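Local coordinates for putative baseplate protein (Unidentified phage, PDB 2FSD), which probably recognises and binds a receptor on the surface of its host, Lactococcus lactis, through this head domain of a baseplate protein, at residues G49-R54 / V78-F83; G98-H103 / I118-P123; I111-S116 / F135-P140. One frame throughout, in Å; residues are numbered along the deposited sequence.

Contact 1 (G49-R54 / V78-F83); sequences GILQAR and VPVGTF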
loop_
_atom_site.group_PDB
_atom_site.type_symbol
_atom_site.label_atom_id
_atom_site.label_comp_id
_atom_site.label_asym_id
_atom_site.label_seq_id
_atom_site.Cartn_x
_atom_site.Cartn_y
_atom_site.Cartn_z
ATOM N N GLY A 49 1.817 -16.273 11.163
ATOM C CA GLY A 49 2.304 -15.107 10.415
ATOM C C GLY A 49 2.825 -14.062 11.373
ATOM O O GLY A 49 2.844 -14.280 12.580
ATOM N N ILE A 50 3.264 -12.930 10.849
ATOM C CA ILE A 50 3.905 -11.918 11.702
ATOM C C ILE A 50 3.351 -10.516 11.428
ATOM O O ILE A 50 3.172 -10.121 10.282
ATOM C CB ILE A 50 5.458 -12.002 11.605
ATOM C CG1 ILE A 50 5.930 -13.376 12.123
ATOM C CG2 ILE A 50 6.140 -10.899 12.422
ATOM C CD1 ILE A 50 7.427 -13.583 12.071
ATOM N N LEU A 51 3.050 -9.801 12.511
ATOM C CA LEU A 51 2.454 -8.467 12.458
ATOM C C LEU A 51 3.143 -7.607 13.488
ATOM O O LEU A 51 2.960 -7.798 14.688
ATOM C CB LEU A 51 0.953 -8.515 12.761
ATOM C CG LEU A 51 0.252 -7.161 12.794
ATOM C CD1 LEU A 51 0.325 -6.419 11.443
ATOM C CD2 LEU A 51 -1.202 -7.323 13.255
ATOM N N GLN A 52 3.948 -6.670 13.014
ATOM C CA GLN A 52 4.791 -5.878 13.890
ATOM C C GLN A 52 5.063 -4.465 13.346
ATOM O O GLN A 52 4.896 -4.187 12.161
ATOM C CB GLN A 52 6.103 -6.630 14.149
ATOM C CG GLN A 52 6.738 -7.192 12.891
ATOM C CD GLN A 52 8.100 -7.802 13.114
ATOM O OE1 GLN A 52 8.598 -7.851 14.225
ATOM N NE2 GLN A 52 8.709 -8.268 12.046
ATOM N N ALA A 53 5.467 -3.581 14.249
ATOM C CA ALA A 53 5.783 -2.204 13.924
ATOM C C ALA A 53 7.018 -1.708 14.711
ATOM O O ALA A 53 7.373 -2.263 15.766
ATOM C CB ALA A 53 4.583 -1.316 14.179
ATOM N N ARG A 54 7.675 -0.679 14.167
ATOM C CA ARG A 54 8.856 -0.054 14.785
ATOM C C ARG A 54 8.869 1.452 14.477
ATOM O O ARG A 54 8.258 1.904 13.504
ATOM C CB ARG A 54 10.143 -0.707 14.264
ATOM C CG ARG A 54 10.654 -0.079 12.985
ATOM C CD ARG A 54 11.688 -0.903 12.255
ATOM N NE ARG A 54 12.893 -1.135 13.035
ATOM C CZ ARG A 54 14.042 -1.606 12.550
ATOM N NH1 ARG A 54 14.188 -1.891 11.266
ATOM N NH2 ARG A 54 15.059 -1.786 13.373
ATOM N N VAL A 78 -12.424 -5.301 8.154
ATOM C CA VAL A 78 -12.194 -6.227 9.241
ATOM C C VAL A 78 -10.961 -5.759 10.034
ATOM O O VAL A 78 -9.891 -5.550 9.441
ATOM C CB VAL A 78 -11.987 -7.636 8.673
ATOM C CG1 VAL A 78 -11.329 -8.525 9.662
ATOM C CG2 VAL A 78 -13.343 -8.229 8.234
ATOM N N PRO A 79 -11.107 -5.579 11.369
ATOM C CA PRO A 79 -9.942 -5.280 12.222
ATOM C C PRO A 79 -8.904 -6.385 12.238
ATOM O O PRO A 79 -9.248 -7.576 12.189
ATOM C CB PRO A 79 -10.550 -5.094 13.618
ATOM C CG PRO A 79 -11.996 -4.845 13.396
ATOM C CD PRO A 79 -12.358 -5.597 12.154
ATOM N N VAL A 80 -7.632 -5.991 12.279
ATOM C CA VAL A 80 -6.520 -6.951 12.245
ATOM C C VAL A 80 -5.673 -6.841 13.513
ATOM O O VAL A 80 -5.525 -7.821 14.247
ATOM C CB VAL A 80 -5.633 -6.755 10.988
ATOM C CG1 VAL A 80 -4.580 -7.879 10.877
ATOM C CG2 VAL A 80 -6.502 -6.707 9.735
ATOM N N GLY A 81 -5.121 -5.658 13.770
ATOM C CA GLY A 81 -4.298 -5.456 14.960
ATOM C C GLY A 81 -4.387 -4.065 15.546
ATOM O O GLY A 81 -4.989 -3.174 14.954
ATOM N N THR A 82 -3.817 -3.896 16.737
ATOM C CA THR A 82 -3.730 -2.589 17.381
ATOM C C THR A 82 -2.288 -2.332 17.861
ATOM O O THR A 82 -1.535 -3.271 18.172
ATOM C CB THR A 82 -4.715 -2.445 18.597
ATOM O OG1 THR A 82 -4.511 -3.514 19.526
ATOM C CG2 THR A 82 -6.170 -2.439 18.148
ATOM N N PHE A 83 -1.907 -1.063 17.931
ATOM C CA PHE A 83 -0.558 -0.724 18.409
ATOM C C PHE A 83 -0.503 -0.753 19.944
ATOM O O PHE A 83 -1.416 -0.242 20.612
ATOM C CB PHE A 83 -0.125 0.641 17.892
ATOM C CG PHE A 83 -0.056 0.720 16.394
ATOM C CD1 PHE A 83 1.010 0.138 15.707
ATOM C CD2 PHE A 83 -1.064 1.365 15.661
ATOM C CE1 PHE A 83 1.077 0.188 14.320
ATOM C CE2 PHE A 83 -0.992 1.429 14.268
ATOM C CZ PHE A 83 0.074 0.841 13.600
#
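Strands 50-56 and 77-82 line the inside of the beta barrel of the head domain, where Leu51 and Ala53 meet Val80, Gly81 and Phe83. The touching parts run in nearly the same direction, 28° apart. The backbones stay well separated: the CA atoms of Leu51 and Gly81 are 7.8 Å apart. No hydrogen bond crosses; the contact is apolar, side chain against side chain and against the backbone of Gly81. With CG anti to the backbone N (chi1 177°), beside the carbonyl carbon, Leu51 brings its CD2 branch to the other strand. CD2 meets the bare backbone of Gly81 at CA, 4.0 Å away. The same Leu51 CD2 lies 4.2 Å from Val80 CG1, a looser apolar contact. Further along, the CB of Ala53 comes to the edge of the Phe83 ring, in its plane, 3.8 Å from Phe83 CE1. The ring gets there although the CB of Phe83 does not point at the other strand. Leu39 packs on both Leu51 and Ala53, and Ile60 and Val62 of strand 59-68 pack on Phe83. Val80 and Gly81 both face Ile118 of the neighbouring strand, which makes them a classic beta bulge. Apolar side chains meeting between strands that are not sheet neighbours are what is expected in the core of a closed antiparallel barrel.

Contact 2 (G98-H103 / I118-P123); sequences GTFYSH and IAVGNP
The backbones of 98-103 and 118-123 stay apart, with Phe100 CA 9.0 Å from Asn122 CA, and no hydrogen bond joins the two segments. Phe100 bridges the distance with its ring. Its CG is anti to the carbonyl carbon (chi1 -69°), and the far end of the ring, CE1, CZ and CE2, makes the contact. Val120 meets this end with one methyl, CG2, 3.8 Å from Phe100 CE1. That methyl approaches the ring obliquely. The backbone of the other segment meets the ring edge instead. The carbonyl O of Gly121 lies near the ring plane, 3.4 Å from Phe100 CZ, where it faces the slightly positive C-H rim. Asn122 CA is also near the plane, 4.2 Å from Phe100 CE2. Pro123 CD adds a looser contact at the same edge, 4.4 Å from Phe100 CE2. The amide of Asn122 is bound elsewhere, with ND2 donating to the backbone O of Thr126 and of Val72 and OD1 accepting from the N of Asn124. Around the contact, Ser107 and Ser109 of strand 105-114 touch Phe100, and Ile133 of strand 132-140 touches both Phe100 and Val120. Met128 packs on Phe100 and Asn122 from a loop, and Val80 of strand 77-82 lies against Val120.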
loop_
_atom_site.group_PDB
_atom_site.type_symbol
_atom_site.label_atom_id
_atom_site.label_comp_id
_atom_site.label_asym_id
_atom_site.label_seq_id
_atom_site.Cartn_x
_atom_site.Cartn_y
_atom_site.Cartn_z
ATOM N N GLY A 98 -2.184 -4.095 -0.028
ATOM C CA GLY A 98 -1.496 -5.301 0.398
ATOM C C GLY A 98 -1.972 -6.412 -0.513
ATOM O O GLY A 98 -2.516 -6.157 -1.596
ATOM N N THR A 99 -1.788 -7.648 -0.077
ATOM C CA THR A 99 -2.325 -8.790 -0.808
ATOM C C THR A 99 -3.217 -9.656 0.087
ATOM O O THR A 99 -3.027 -9.699 1.300
ATOM C CB THR A 99 -1.197 -9.637 -1.414
ATOM O OG1 THR A 99 -0.232 -9.957 -0.404
ATOM C CG2 THR A 99 -0.531 -8.873 -2.554
ATOM N N PHE A 100 -4.235 -10.270 -0.524
ATOM C CA PHE A 100 -4.898 -11.446 0.051
ATOM C C PHE A 100 -4.251 -12.660 -0.598
ATOM O O PHE A 100 -3.748 -12.585 -1.725
ATOM C CB PHE A 100 -6.403 -11.491 -0.257
ATOM C CG PHE A 100 -7.226 -10.439 0.440
ATOM C CD1 PHE A 100 -7.461 -10.507 1.809
ATOM C CD2 PHE A 100 -7.820 -9.413 -0.286
ATOM C CE1 PHE A 100 -8.243 -9.548 2.444
ATOM C CE2 PHE A 100 -8.610 -8.449 0.346
ATOM C CZ PHE A 100 -8.822 -8.521 1.708
ATOM N N TYR A 101 -4.287 -13.781 0.109
ATOM C CA TYR A 101 -3.718 -15.014 -0.390
ATOM C C TYR A 101 -4.416 -16.264 0.145
ATOM O O TYR A 101 -4.577 -16.423 1.343
ATOM C CB TYR A 101 -2.232 -15.108 -0.024
ATOM C CG TYR A 101 -1.679 -16.452 -0.409
ATOM C CD1 TYR A 101 -1.333 -16.715 -1.726
ATOM C CD2 TYR A 101 -1.576 -17.486 0.526
ATOM C CE1 TYR A 101 -0.861 -17.937 -2.098
ATOM C CE2 TYR A 101 -1.106 -18.737 0.153
ATOM C CZ TYR A 101 -0.744 -18.945 -1.162
ATOM O OH TYR A 101 -0.267 -20.169 -1.572
ATOM N N SER A 102 -4.798 -17.155 -0.762
ATOM C CA SER A 102 -5.136 -18.538 -0.409
ATOM C C SER A 102 -4.949 -19.402 -1.644
ATOM O O SER A 102 -5.056 -18.910 -2.769
ATOM C CB SER A 102 -6.580 -18.668 0.094
ATOM O OG SER A 102 -7.493 -18.631 -0.988
ATOM N N HIS A 103 -4.669 -20.684 -1.424
ATOM C CA HIS A 103 -4.610 -21.679 -2.502
ATOM C C HIS A 103 -3.834 -21.198 -3.730
ATOM O O HIS A 103 -4.306 -21.317 -4.853
ATOM C CB HIS A 103 -6.030 -22.103 -2.908
ATOM C CG HIS A 103 -6.820 -22.704 -1.787
ATOM N ND1 HIS A 103 -8.134 -22.366 -1.536
ATOM C CD2 HIS A 103 -6.471 -23.603 -0.833
ATOM C CE1 HIS A 103 -8.565 -23.044 -0.485
ATOM N NE2 HIS A 103 -7.576 -23.800 -0.040
ATOM N N ILE A 118 -4.361 -1.466 12.538
ATOM C CA ILE A 118 -4.384 -1.975 11.174
ATOM C C ILE A 118 -5.706 -2.705 10.979
ATOM O O ILE A 118 -6.157 -3.433 11.851
ATOM C CB ILE A 118 -3.196 -2.960 10.895
ATOM C CG1 ILE A 118 -1.833 -2.251 11.033
ATOM C CG2 ILE A 118 -3.329 -3.622 9.501
ATOM C CD1 ILE A 118 -1.529 -1.248 9.952
ATOM N N ALA A 119 -6.335 -2.468 9.840
ATOM C CA ALA A 119 -7.571 -3.144 9.469
ATOM C C ALA A 119 -7.511 -3.424 7.966
ATOM O O ALA A 119 -6.754 -2.780 7.234
ATOM C CB ALA A 119 -8.781 -2.288 9.833
ATOM N N VAL A 120 -8.285 -4.396 7.505
ATOM C CA VAL A 120 -8.166 -4.826 6.114
ATOM C C VAL A 120 -9.493 -4.697 5.355
ATOM O O VAL A 120 -10.544 -5.049 5.864
ATOM C CB VAL A 120 -7.505 -6.245 6.018
ATOM C CG1 VAL A 120 -8.339 -7.316 6.717
ATOM C CG2 VAL A 120 -7.215 -6.611 4.571
ATOM N N GLY A 121 -9.412 -4.152 4.138
ATOM C CA GLY A 121 -10.572 -3.939 3.277
ATOM C C GLY A 121 -10.519 -4.761 2.005
ATOM O O GLY A 121 -9.452 -5.212 1.593
ATOM N N ASN A 122 -11.691 -4.966 1.404
ATOM C CA ASN A 122 -11.834 -5.762 0.191
ATOM C C ASN A 122 -12.301 -4.921 -1.002
ATOM O O ASN A 122 -13.498 -4.605 -1.109
ATOM C CB ASN A 122 -12.825 -6.904 0.407
ATOM C CG ASN A 122 -12.916 -7.809 -0.784
ATOM O OD1 ASN A 122 -12.245 -7.587 -1.791
ATOM N ND2 ASN A 122 -13.744 -8.844 -0.686
ATOM N N PRO A 123 -11.361 -4.579 -1.914
ATOM C CA PRO A 123 -11.679 -3.770 -3.085
ATOM C C PRO A 123 -12.217 -4.602 -4.254
ATOM O O PRO A 123 -12.513 -4.050 -5.315
ATOM C CB PRO A 123 -10.332 -3.143 -3.439
ATOM C CG PRO A 123 -9.343 -4.164 -3.048
ATOM C CD PRO A 123 -9.934 -4.947 -1.890
#

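Contact 3 (I111-S116 / F135-P140); sequences INMSPS and FALSAP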
loop_
_atom_site.group_PDB
_atom_site.type_symbol
_atom_site.label_atom_id
_atom_site.label_comp_id
_atom_site.label_asym_id
_atom_site.label_seq_id
_atom_site.Cartn_x
_atom_site.Cartn_y
_atom_site.Cartn_z
ATOM N N ILE A 111 -5.236 -1.920 2.819
ATOM C CA ILE A 111 -4.714 -1.827 4.187
ATOM C C ILE A 111 -5.071 -0.485 4.813
ATOM O O ILE A 111 -4.675 0.566 4.323
ATOM C CB ILE A 111 -3.185 -1.990 4.233
ATOM C CG1 ILE A 111 -2.758 -3.307 3.565
ATOM C CG2 ILE A 111 -2.689 -1.916 5.684
ATOM C CD1 ILE A 111 -3.170 -4.594 4.324
ATOM N N ASN A 112 -5.818 -0.536 5.906
ATOM C CA ASN A 112 -6.249 0.664 6.637
ATOM C C ASN A 112 -5.313 0.947 7.836
ATOM O O ASN A 112 -5.217 0.147 8.771
ATOM C CB ASN A 112 -7.706 0.459 7.093
ATOM C CG ASN A 112 -8.344 1.720 7.627
ATOM O OD1 ASN A 112 -7.806 2.389 8.515
ATOM N ND2 ASN A 112 -9.509 2.051 7.087
ATOM N N MET A 113 -4.611 2.082 7.774
ATOM C CA MET A 113 -3.690 2.512 8.829
ATOM C C MET A 113 -4.278 3.732 9.542
ATOM O O MET A 113 -4.784 4.642 8.894
ATOM C CB MET A 113 -2.314 2.842 8.238
ATOM C CG MET A 113 -1.347 3.524 9.196
ATOM S SD MET A 113 -0.778 2.506 10.587
ATOM C CE MET A 113 0.053 3.755 11.567
ATOM N N SER A 114 -4.229 3.722 10.875
ATOM C CA SER A 114 -4.691 4.840 11.703
ATOM C C SER A 114 -4.104 4.724 13.110
ATOM O O SER A 114 -3.398 3.747 13.414
ATOM C CB SER A 114 -6.220 4.877 11.757
ATOM O OG SER A 114 -6.753 3.687 12.303
ATOM N N PRO A 115 -4.323 5.752 13.956
ATOM C CA PRO A 115 -4.135 5.570 15.400
ATOM C C PRO A 115 -4.815 4.310 15.948
ATOM O O PRO A 115 -4.320 3.718 16.894
ATOM C CB PRO A 115 -4.770 6.836 15.985
ATOM C CG PRO A 115 -4.528 7.868 14.939
ATOM C CD PRO A 115 -4.685 7.147 13.625
ATOM N N SER A 116 -5.923 3.898 15.332
ATOM C CA SER A 116 -6.715 2.760 15.809
ATOM C C SER A 116 -6.136 1.392 15.494
ATOM O O SER A 116 -6.632 0.385 16.008
ATOM C CB SER A 116 -8.124 2.834 15.241
ATOM O OG SER A 116 -8.688 4.085 15.556
ATOM N N PHE A 135 1.715 -7.176 3.795
ATOM C CA PHE A 135 1.842 -5.769 3.438
ATOM C C PHE A 135 3.061 -5.159 4.106
ATOM O O PHE A 135 3.631 -5.736 5.033
ATOM C CB PHE A 135 0.590 -4.981 3.840
ATOM C CG PHE A 135 0.405 -4.857 5.332
ATOM C CD1 PHE A 135 0.910 -3.752 6.019
ATOM C CD2 PHE A 135 -0.263 -5.840 6.046
ATOM C CE1 PHE A 135 0.753 -3.637 7.397
ATOM C CE2 PHE A 135 -0.424 -5.736 7.416
ATOM C CZ PHE A 135 0.083 -4.639 8.098
ATOM N N ALA A 136 3.436 -3.973 3.634
ATOM C CA ALA A 136 4.425 -3.148 4.310
ATOM C C ALA A 136 4.108 -1.667 4.083
ATOM O O ALA A 136 3.751 -1.236 2.974
ATOM C CB ALA A 136 5.836 -3.490 3.842
ATOM N N LEU A 137 4.213 -0.887 5.140
ATOM C CA LEU A 137 3.959 0.536 5.023
ATOM C C LEU A 137 4.808 1.335 5.996
ATOM O O LEU A 137 5.393 0.783 6.927
ATOM C CB LEU A 137 2.467 0.843 5.192
ATOM C CG LEU A 137 1.752 0.423 6.475
ATOM C CD1 LEU A 137 2.099 1.324 7.678
ATOM C CD2 LEU A 137 0.257 0.433 6.217
ATOM N N SER A 138 4.888 2.635 5.733
ATOM C CA SER A 138 5.602 3.558 6.599
ATOM C C SER A 138 5.234 5.015 6.288
ATOM O O SER A 138 4.920 5.361 5.154
ATOM C CB SER A 138 7.114 3.354 6.486
ATOM O OG SER A 138 7.599 3.749 5.225
ATOM N N ALA A 139 5.244 5.840 7.328
ATOM C CA ALA A 139 5.104 7.281 7.189
ATOM C C ALA A 139 5.695 7.982 8.413
ATOM O O ALA A 139 5.842 7.372 9.481
ATOM C CB ALA A 139 3.661 7.661 7.010
ATOM N N PRO A 140 6.045 9.273 8.262
ATOM C CA PRO A 140 6.450 10.039 9.439
ATOM C C PRO A 140 5.329 10.141 10.479
ATOM O O PRO A 140 4.146 10.162 10.126
ATOM C CB PRO A 140 6.796 11.431 8.865
ATOM C CG PRO A 140 6.196 11.475 7.481
ATOM C CD PRO A 140 6.090 10.064 7.014
#
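Ile111 lies against one face of the Phe135 ring and also touches Leu137, and these three side chains carry most of the contact. The CG2 methyl of Ile111 sits over the ring, 4.2 Å from its centroid and 16° off the normal. This is a CH-pi contact, with the methyl displaced toward the rim. The other branch of Ile111 works nearer the root of the aromatic side chain. Its CD1 is 3.6 Å from Phe135 CD2, and its CG1 is 3.8 Å from Phe135 CB. Both branches of the isoleucine are therefore used on one aromatic residue. Phe135 holds its CG between the backbone N and the carbonyl carbon (chi1 68°), a tight setting that places the ring beside Ile111. The two side chains meet at a slant.

Leu137 enters with CD2 alone. That methyl is 3.8 Å from Ile111 CG2, so the isoleucine methyl is shared between the ring and the leucine. Leu137 CD2 also reaches Met113, 4.1 Å from its CB. The strands themselves do not pair: their axes come no closer than 9.5 Å and their N-to-C directions differ by 31°.

Ile118 of strand 117-121 packs on Met113 and Phe135, and Val62 packs on Phe135 and Leu137. Leu137 and Ser138 pair in an antiparallel ladder with a strand of the second subunit, so the sheet runs on across the interface, and Ala136 N donates to Ser97 OG of that chain. No polar side-chain atom takes part across the contact, and no hydrogen bond forms there. The four touching residues are buried, so cohesion here rests on apolar packing and the CH-pi contact, consistent with a hydrophobic barrel interior.

From the N terminus, contact 1 comes first. It closes a loop from strand 50-56 to strand 77-82 and ends before the others begin. Contact 2 then opens on strand 94-102. Contact 3 opens on strand 105-114 before contact 2 closes on strand 117-121, and it closes on strand 132-140, so these two cross. Strands 77-82 and 117-121 are sheet neighbours and probably join contacts 1 and 2 through backbone hydrogen bonds, among them Val120 N to Val78 O. Contact 3 meets contact 1 where Phe83 packs on Met113, and Ala119 O probably bonds to Asn112 N between contacts 2 and 3. Together they involve six barrel strands, each contact joining two with one other between them.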